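Local coordinates for protein exonuclease mut-7 homolog (Aedes aegypti, PDB 7JW2) that probably trims the 3' ends of AGO1-bound microRNAs as a magnesium-dependent 3'-5' exoribonuclease, this chain being its exonuclease domain, at residues A[25-30]-A[60-65]; A[98-103]-A[110-115]; A[170-175]-A[179-184]. One frame throughout, in Å; residues are numbered along the deposited sequence.

Contact 1 (A[25-30]-A[60-65]); sequences LSDLCR and DVYMID
D27, on helix 18-28, reaches across to Y62 on strand 61-65. Its CG lies anti to the backbone N (chi1 175°), which carries the carboxylate out to the phenol. Y62 OH donates to D27 OD2 at 2.6 Å, and OD2 receives it on its anti lone pair, the one facing away from OD1. This accepting oxygen lies at the ring's edge, in its plane, while the carboxylate is turned 64° from the ring. D27 OD2 also accepts from a water 2.7 Å away, and the same water donates to D60 OD1, again at 2.7 Å. D27 OD2 and D60 OD1 are thus 4.0 Å apart, a separation of like charges that the water probably eases. D60 turns its OD2 to H13 and H11, and D27 OD1 bonds to Q31. Strand 61-65 runs between strands 12-15 and 50-56 in the mixed sheet of an RNase H-like exonuclease fold, and here helix 18-28 packs against it. At L28 the contact becomes apolar: CD2 meets Y62 CE1 at 4.0 Å as the two side chains pass in opposite directions. The Y62 ring also stacks with H13, while L28 touches L55 and V83.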
# COMPACT_ATOMS: atom_id res chain seq x y z
N LEU A 25 0.58 4.21 3.16
CA LEU A 25 -0.09 4.65 1.94
C LEU A 25 -1.59 4.41 2.03
O LEU A 25 -2.39 5.22 1.57
CB LEU A 25 0.49 3.93 0.72
CG LEU A 25 0.16 4.58 -0.63
CD1 LEU A 25 0.73 6.00 -0.66
CD2 LEU A 25 0.74 3.77 -1.78
N SER A 26 -1.99 3.29 2.65
CA SER A 26 -3.41 2.99 2.81
C SER A 26 -4.13 4.10 3.56
O SER A 26 -5.24 4.49 3.19
CB SER A 26 -3.56 1.66 3.54
OG SER A 26 -4.92 1.42 3.86
N ASP A 27 -3.51 4.62 4.63
CA ASP A 27 -4.09 5.73 5.38
C ASP A 27 -4.05 7.02 4.56
O ASP A 27 -5.08 7.69 4.38
CB ASP A 27 -3.34 5.89 6.70
CG ASP A 27 -3.81 7.09 7.52
OD1 ASP A 27 -4.90 7.63 7.26
OD2 ASP A 27 -3.07 7.50 8.44
N LEU A 28 -2.88 7.36 4.02
CA LEU A 28 -2.70 8.68 3.43
C LEU A 28 -3.50 8.88 2.15
O LEU A 28 -3.91 10.01 1.85
CB LEU A 28 -1.22 8.95 3.14
CG LEU A 28 -0.34 8.99 4.38
CD1 LEU A 28 1.08 9.34 3.97
CD2 LEU A 28 -0.85 9.99 5.40
N CYS A 29 -3.71 7.81 1.37
CA CYS A 29 -4.42 7.99 0.11
C CYS A 29 -5.87 8.40 0.30
O CYS A 29 -6.50 8.82 -0.68
CB CYS A 29 -4.32 6.73 -0.75
SG CYS A 29 -5.39 5.39 -0.23
N ARG A 30 -6.43 8.31 1.51
CA ARG A 30 -7.79 8.79 1.74
C ARG A 30 -7.86 10.09 2.52
O ARG A 30 -8.96 10.57 2.79
CB ARG A 30 -8.61 7.73 2.48
CG ARG A 30 -8.69 6.43 1.73
CD ARG A 30 -9.34 6.57 0.34
NE ARG A 30 -10.65 7.22 0.34
CZ ARG A 30 -11.80 6.58 0.51
NH1 ARG A 30 -11.81 5.27 0.71
NH2 ARG A 30 -12.95 7.25 0.48
N ASP A 60 -2.08 10.90 12.97
CA ASP A 60 -0.91 10.04 12.90
C ASP A 60 0.24 10.80 12.26
O ASP A 60 0.02 11.65 11.39
CB ASP A 60 -1.16 8.75 12.08
CG ASP A 60 -2.19 7.83 12.72
OD1 ASP A 60 -3.40 7.97 12.41
OD2 ASP A 60 -1.79 6.95 13.51
N VAL A 61 1.46 10.46 12.65
CA VAL A 61 2.65 10.95 11.96
C VAL A 61 3.46 9.75 11.51
O VAL A 61 3.71 8.83 12.30
CB VAL A 61 3.50 11.87 12.85
CG1 VAL A 61 4.68 12.39 12.05
CG2 VAL A 61 2.66 13.03 13.36
N TYR A 62 3.83 9.74 10.23
CA TYR A 62 4.67 8.71 9.64
C TYR A 62 6.04 9.27 9.32
O TYR A 62 6.16 10.36 8.75
CB TYR A 62 4.02 8.16 8.37
CG TYR A 62 2.64 7.58 8.59
CD1 TYR A 62 1.50 8.36 8.44
CD2 TYR A 62 2.48 6.26 8.95
CE1 TYR A 62 0.24 7.83 8.63
CE2 TYR A 62 1.22 5.72 9.15
CZ TYR A 62 0.11 6.52 8.99
OH TYR A 62 -1.14 5.99 9.19
N MET A 63 7.08 8.52 9.65
CA MET A 63 8.44 8.95 9.37
C MET A 63 9.09 7.88 8.51
O MET A 63 9.41 6.80 9.02
CB MET A 63 9.22 9.18 10.66
CG MET A 63 8.57 10.27 11.48
SD MET A 63 9.45 10.64 13.00
CE MET A 63 9.12 9.19 13.96
N ILE A 64 9.24 8.16 7.21
CA ILE A 64 9.85 7.19 6.30
C ILE A 64 11.36 7.23 6.49
O ILE A 64 11.99 8.26 6.24
CB ILE A 64 9.49 7.49 4.83
CG1 ILE A 64 7.98 7.61 4.62
CG2 ILE A 64 10.11 6.40 3.91
CD1 ILE A 64 7.65 8.28 3.29
N ASP A 65 11.93 6.09 6.92
CA ASP A 65 13.38 5.97 7.09
C ASP A 65 13.96 5.59 5.74
O ASP A 65 13.91 4.42 5.33
CB ASP A 65 13.73 4.94 8.16
CG ASP A 65 15.21 4.93 8.47
OD1 ASP A 65 15.99 5.31 7.58
OD2 ASP A 65 15.57 4.56 9.59
O HOH W 1 -4.22 9.25 10.15

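Contact 2 (A[98-103]-A[110-115]); sequences TDISMF and FNVMYS
Helix 96-106 belongs to a beta-alpha-beta crossover between strands 90-93 and 122-124, and the chain that leaves it folds back along its flank, setting F110, V112 and Y114 against I100 and F103. I100 carries its CD1 to Y114 CB (3.8 Å) and to V112 CG1 (4.1 Å), crossing each of these side chains at about a right angle. Its other branch, CG2, is anti to the backbone N and lies 3.8 Å from V112 O, a carbonyl that accepts from Q104.

F103 and F110 lie side by side and point the same way. Their centroids are 5.3 Å apart with the planes at 58°, an oblique pairing in which F110 CD2 sits over one face of F103, toward the rim, while F103 CE2 meets the edge of F110. D99 O lies over the opposite face of F103, 3.2 Å above its plane. V112 CG2 lies 3.6 Å above one face of the F110 ring, toward its rim, and F84 and W76 add further aromatic packing around that ring.

A water links the two backbones, donating to I100 O (3.1 Å) and accepting from V112 N (3.2 Å). I122 of strand 122-124 touches I100, V112 and Y114, so helix and exit loop pack together onto the strand completing the beta-alpha-beta unit of an RNase H-like exonuclease fold.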
# COMPACT_ATOMS: atom_id res chain seq x y z
N THR A 98 12.71 24.04 -1.61
CA THR A 98 14.02 23.56 -1.23
C THR A 98 14.07 22.03 -1.23
O THR A 98 14.88 21.42 -1.95
CB THR A 98 14.41 24.12 0.14
OG1 THR A 98 14.16 25.53 0.17
CG2 THR A 98 15.88 23.86 0.40
N ASP A 99 13.20 21.40 -0.44
CA ASP A 99 13.20 19.93 -0.38
C ASP A 99 12.85 19.32 -1.72
O ASP A 99 13.48 18.34 -2.14
CB ASP A 99 12.20 19.43 0.67
CG ASP A 99 12.70 19.58 2.10
OD1 ASP A 99 13.92 19.81 2.30
OD2 ASP A 99 11.86 19.45 3.03
N ILE A 100 11.85 19.88 -2.41
CA ILE A 100 11.34 19.24 -3.62
C ILE A 100 12.38 19.27 -4.74
O ILE A 100 12.58 18.27 -5.44
CB ILE A 100 10.02 19.89 -4.06
CG1 ILE A 100 8.92 19.56 -3.05
CG2 ILE A 100 9.62 19.39 -5.45
CD1 ILE A 100 7.61 20.32 -3.28
N SER A 101 13.05 20.41 -4.93
CA SER A 101 14.12 20.45 -5.92
C SER A 101 15.24 19.48 -5.57
O SER A 101 15.78 18.79 -6.45
CB SER A 101 14.66 21.87 -6.05
OG SER A 101 13.60 22.78 -6.27
N MET A 102 15.58 19.38 -4.29
CA MET A 102 16.64 18.48 -3.88
C MET A 102 16.23 17.01 -4.02
O MET A 102 17.08 16.17 -4.32
CB MET A 102 17.05 18.78 -2.44
CG MET A 102 18.42 18.27 -2.06
SD MET A 102 18.99 18.94 -0.48
CE MET A 102 19.24 20.65 -0.93
N PHE A 103 14.94 16.69 -3.81
CA PHE A 103 14.47 15.32 -4.06
C PHE A 103 14.74 14.90 -5.50
O PHE A 103 15.00 13.72 -5.76
CB PHE A 103 12.97 15.18 -3.81
CG PHE A 103 12.55 15.26 -2.36
CD1 PHE A 103 13.38 14.82 -1.34
CD2 PHE A 103 11.30 15.76 -2.03
CE1 PHE A 103 12.96 14.91 -0.01
CE2 PHE A 103 10.88 15.84 -0.71
CZ PHE A 103 11.72 15.43 0.30
N PHE A 110 10.87 9.86 -6.76
CA PHE A 110 9.88 10.58 -5.95
C PHE A 110 9.69 11.94 -6.61
O PHE A 110 10.19 12.97 -6.15
CB PHE A 110 10.35 10.70 -4.50
CG PHE A 110 9.34 11.33 -3.58
CD1 PHE A 110 8.00 10.97 -3.64
CD2 PHE A 110 9.72 12.32 -2.68
CE1 PHE A 110 7.06 11.56 -2.80
CE2 PHE A 110 8.78 12.91 -1.84
CZ PHE A 110 7.45 12.53 -1.90
N ASN A 111 8.95 11.91 -7.72
CA ASN A 111 8.90 13.02 -8.67
C ASN A 111 7.69 13.89 -8.35
O ASN A 111 6.63 13.76 -8.94
CB ASN A 111 8.86 12.45 -10.09
CG ASN A 111 8.75 13.51 -11.15
OD1 ASN A 111 9.51 14.47 -11.16
ND2 ASN A 111 7.81 13.33 -12.07
N VAL A 112 7.87 14.80 -7.39
CA VAL A 112 6.79 15.69 -6.96
C VAL A 112 6.71 16.89 -7.89
O VAL A 112 7.73 17.55 -8.16
CB VAL A 112 7.00 16.14 -5.51
CG1 VAL A 112 5.89 17.12 -5.11
CG2 VAL A 112 7.02 14.94 -4.56
N MET A 113 5.50 17.20 -8.35
CA MET A 113 5.24 18.34 -9.23
C MET A 113 4.89 19.57 -8.41
O MET A 113 3.86 19.61 -7.73
CB MET A 113 4.12 18.01 -10.22
CG MET A 113 4.25 16.63 -10.88
SD MET A 113 2.79 16.08 -11.83
CE MET A 113 3.43 14.61 -12.63
N TYR A 114 5.74 20.59 -8.47
CA TYR A 114 5.48 21.85 -7.78
C TYR A 114 6.03 22.97 -8.66
O TYR A 114 7.24 23.22 -8.66
CB TYR A 114 6.12 21.86 -6.40
CG TYR A 114 5.78 23.07 -5.55
CD1 TYR A 114 4.48 23.29 -5.11
CD2 TYR A 114 6.76 23.98 -5.20
CE1 TYR A 114 4.17 24.41 -4.33
CE2 TYR A 114 6.47 25.09 -4.42
CZ TYR A 114 5.18 25.30 -3.99
OH TYR A 114 4.88 26.40 -3.22
N SER A 115 5.14 23.64 -9.39
CA SER A 115 5.56 24.59 -10.41
C SER A 115 4.44 25.59 -10.67
O SER A 115 3.33 25.47 -10.14
CB SER A 115 5.95 23.86 -11.70
OG SER A 115 4.81 23.24 -12.26
O HOH W 2 10.51 15.99 -5.96

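Contact 3 (A[170-175]-A[179-184]); sequences SNWAQR and KEQLRY
Q181 has its CG anti to its own carbonyl carbon and an extended chain beyond it (chi2 179°), which delivers the amide from the first turn of helix 179-205 into the loop 170-175. S170 OG, lodged between its backbone N and carbonyl carbon, faces that amide and also bonds to N167 O. Both N-H groups of Q181 NE2 are engaged by nearly straight bonds close to the amide plane: one goes to S170 OG at 2.9 Å, the other to N171 O at 3.0 Å, where the nitrogen stands well above the carbonyl plane. Q181 OE1 accepts from Q174 NE2 at 2.8 Å, with the two amides at 86° to each other, and also from R178 N. Amide rotation is therefore fixed from both ends.

The indole of W172 turns one face to this network, with S170 OG 3.4 Å above the plane and Q181 NE2 4.1 Å above it, both toward the rim. Nearer the helix backbone, W172 CZ3 packs on Q181 CB (3.7 Å), and W172 CH2 comes within 3.3 Å of Q181 O at the ring edge. W172 CZ2 meets Y184 CD2 at 3.5 Å, rim to rim, with the planes 36° apart. W172 NE1 bonds to Q168 O.

A type I turn runs from N171 to Q174, and N171 OD1 accepts from A173 N in an Asx turn. R175 NH1 donates to W172 O and Q174 O, two oxygens close to its guanidinium plane. Y184 begins a Tyr-x3-Asp sequence in helix 179-205 and probably corresponds to the tyrosine of the third exonuclease motif of DEDDy enzymes; with W172 and Y184 both touching E39 of strand 33-40, the contact is consistent with the loop and helix bordering their active site.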
# COMPACT_ATOMS: atom_id res chain seq x y z
N SER A 170 21.23 17.97 14.06
CA SER A 170 21.81 16.76 14.63
C SER A 170 22.27 15.81 13.52
O SER A 170 22.10 16.07 12.32
CB SER A 170 20.80 16.07 15.54
OG SER A 170 19.69 15.61 14.77
N ASN A 171 22.88 14.70 13.92
CA ASN A 171 23.45 13.77 12.95
C ASN A 171 22.34 12.86 12.45
O ASN A 171 22.07 11.80 13.02
CB ASN A 171 24.59 12.97 13.57
CG ASN A 171 25.19 12.00 12.59
OD1 ASN A 171 24.78 11.92 11.44
ND2 ASN A 171 26.18 11.25 13.05
N TRP A 172 21.68 13.29 11.37
CA TRP A 172 20.57 12.51 10.82
C TRP A 172 21.01 11.24 10.12
O TRP A 172 20.15 10.43 9.73
CB TRP A 172 19.74 13.39 9.87
CG TRP A 172 19.02 14.49 10.61
CD1 TRP A 172 19.33 15.82 10.63
CD2 TRP A 172 17.92 14.32 11.51
NE1 TRP A 172 18.47 16.51 11.46
CE2 TRP A 172 17.58 15.61 12.00
CE3 TRP A 172 17.15 13.22 11.90
CZ2 TRP A 172 16.54 15.82 12.90
CZ3 TRP A 172 16.09 13.44 12.79
CH2 TRP A 172 15.80 14.72 13.28
N ALA A 173 22.31 11.00 9.97
CA ALA A 173 22.79 9.77 9.35
C ALA A 173 23.03 8.65 10.35
O ALA A 173 23.21 7.50 9.94
CB ALA A 173 24.09 10.05 8.57
N GLN A 174 23.03 8.95 11.65
CA GLN A 174 23.28 7.89 12.62
C GLN A 174 22.06 6.98 12.75
O GLN A 174 20.91 7.42 12.62
CB GLN A 174 23.67 8.49 13.97
CG GLN A 174 22.53 8.96 14.84
CD GLN A 174 23.01 9.83 15.98
OE1 GLN A 174 24.19 9.84 16.31
NE2 GLN A 174 22.10 10.59 16.58
N ARG A 175 22.31 5.69 12.93
CA ARG A 175 21.26 4.71 13.14
C ARG A 175 21.64 3.81 14.30
O ARG A 175 22.79 3.33 14.37
CB ARG A 175 21.01 3.88 11.87
CG ARG A 175 20.29 4.62 10.73
CD ARG A 175 18.90 5.09 11.16
NE ARG A 175 18.13 5.70 10.08
CZ ARG A 175 18.27 6.97 9.70
NH1 ARG A 175 19.18 7.73 10.30
NH2 ARG A 175 17.53 7.47 8.72
N LYS A 179 15.78 9.10 20.42
CA LYS A 179 14.37 9.44 20.61
C LYS A 179 14.12 10.93 20.46
O LYS A 179 13.07 11.34 19.95
CB LYS A 179 13.87 8.93 21.97
CG LYS A 179 14.57 9.50 23.18
CD LYS A 179 14.01 8.86 24.45
CE LYS A 179 14.10 9.79 25.65
NZ LYS A 179 15.41 9.65 26.33
N GLU A 180 15.08 11.77 20.86
CA GLU A 180 14.89 13.21 20.72
C GLU A 180 14.89 13.63 19.25
O GLU A 180 14.20 14.60 18.89
CB GLU A 180 15.98 13.96 21.49
CG GLU A 180 15.95 13.71 23.00
CD GLU A 180 16.65 12.42 23.41
OE1 GLU A 180 16.47 11.99 24.58
OE2 GLU A 180 17.38 11.83 22.58
N GLN A 181 15.65 12.93 18.40
CA GLN A 181 15.64 13.20 16.97
C GLN A 181 14.30 12.81 16.35
O GLN A 181 13.72 13.57 15.57
CB GLN A 181 16.77 12.44 16.28
CG GLN A 181 18.17 12.94 16.60
CD GLN A 181 19.21 12.12 15.88
OE1 GLN A 181 19.39 10.95 16.20
NE2 GLN A 181 19.86 12.71 14.88
N LEU A 182 13.79 11.62 16.70
CA LEU A 182 12.50 11.19 16.18
C LEU A 182 11.39 12.13 16.63
O LEU A 182 10.48 12.44 15.86
CB LEU A 182 12.21 9.75 16.63
CG LEU A 182 13.19 8.73 16.03
CD1 LEU A 182 13.24 7.45 16.87
CD2 LEU A 182 12.84 8.42 14.59
N ARG A 183 11.46 12.61 17.88
CA ARG A 183 10.43 13.53 18.36
C ARG A 183 10.46 14.85 17.59
O ARG A 183 9.41 15.36 17.18
CB ARG A 183 10.61 13.75 19.86
CG ARG A 183 10.14 12.56 20.69
CD ARG A 183 9.78 12.95 22.12
NE ARG A 183 10.84 13.69 22.78
CZ ARG A 183 11.57 13.21 23.78
NH1 ARG A 183 11.35 11.99 24.24
NH2 ARG A 183 12.53 13.96 24.33
N TYR A 184 11.65 15.40 17.39
CA TYR A 184 11.78 16.63 16.62
C TYR A 184 11.26 16.44 15.19
O TYR A 184 10.55 17.30 14.67
CB TYR A 184 13.25 17.09 16.61
CG TYR A 184 13.54 18.14 15.56
CD1 TYR A 184 13.31 19.49 15.81
CD2 TYR A 184 13.98 17.78 14.29
CE1 TYR A 184 13.54 20.45 14.84
CE2 TYR A 184 14.21 18.72 13.32
CZ TYR A 184 13.98 20.06 13.59
OH TYR A 184 14.21 21.00 12.62

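Along the chain the contacts follow in series, none nesting in or crossing another. Contact 1 closes a span that holds strands 33-40 and 50-56, joining helix 18-28 to strand 61-65. Contact 2 closes a six-residue span that holds the end of helix 96-106, fastening the return loop to that helix. Contact 3 closes the shortest span, three residues, and ties the loop after helix 151-159 to the start of helix 179-205. Contacts 1 and 3 meet directly: D65 OD2 pairs with R175 NE at 2.8 Å, and M63 SD packs 3.5 Å from L182 O. Contact 2 stays apart, its nearest atoms about 7 Å from contact 1 and about 10 Å from contact 3.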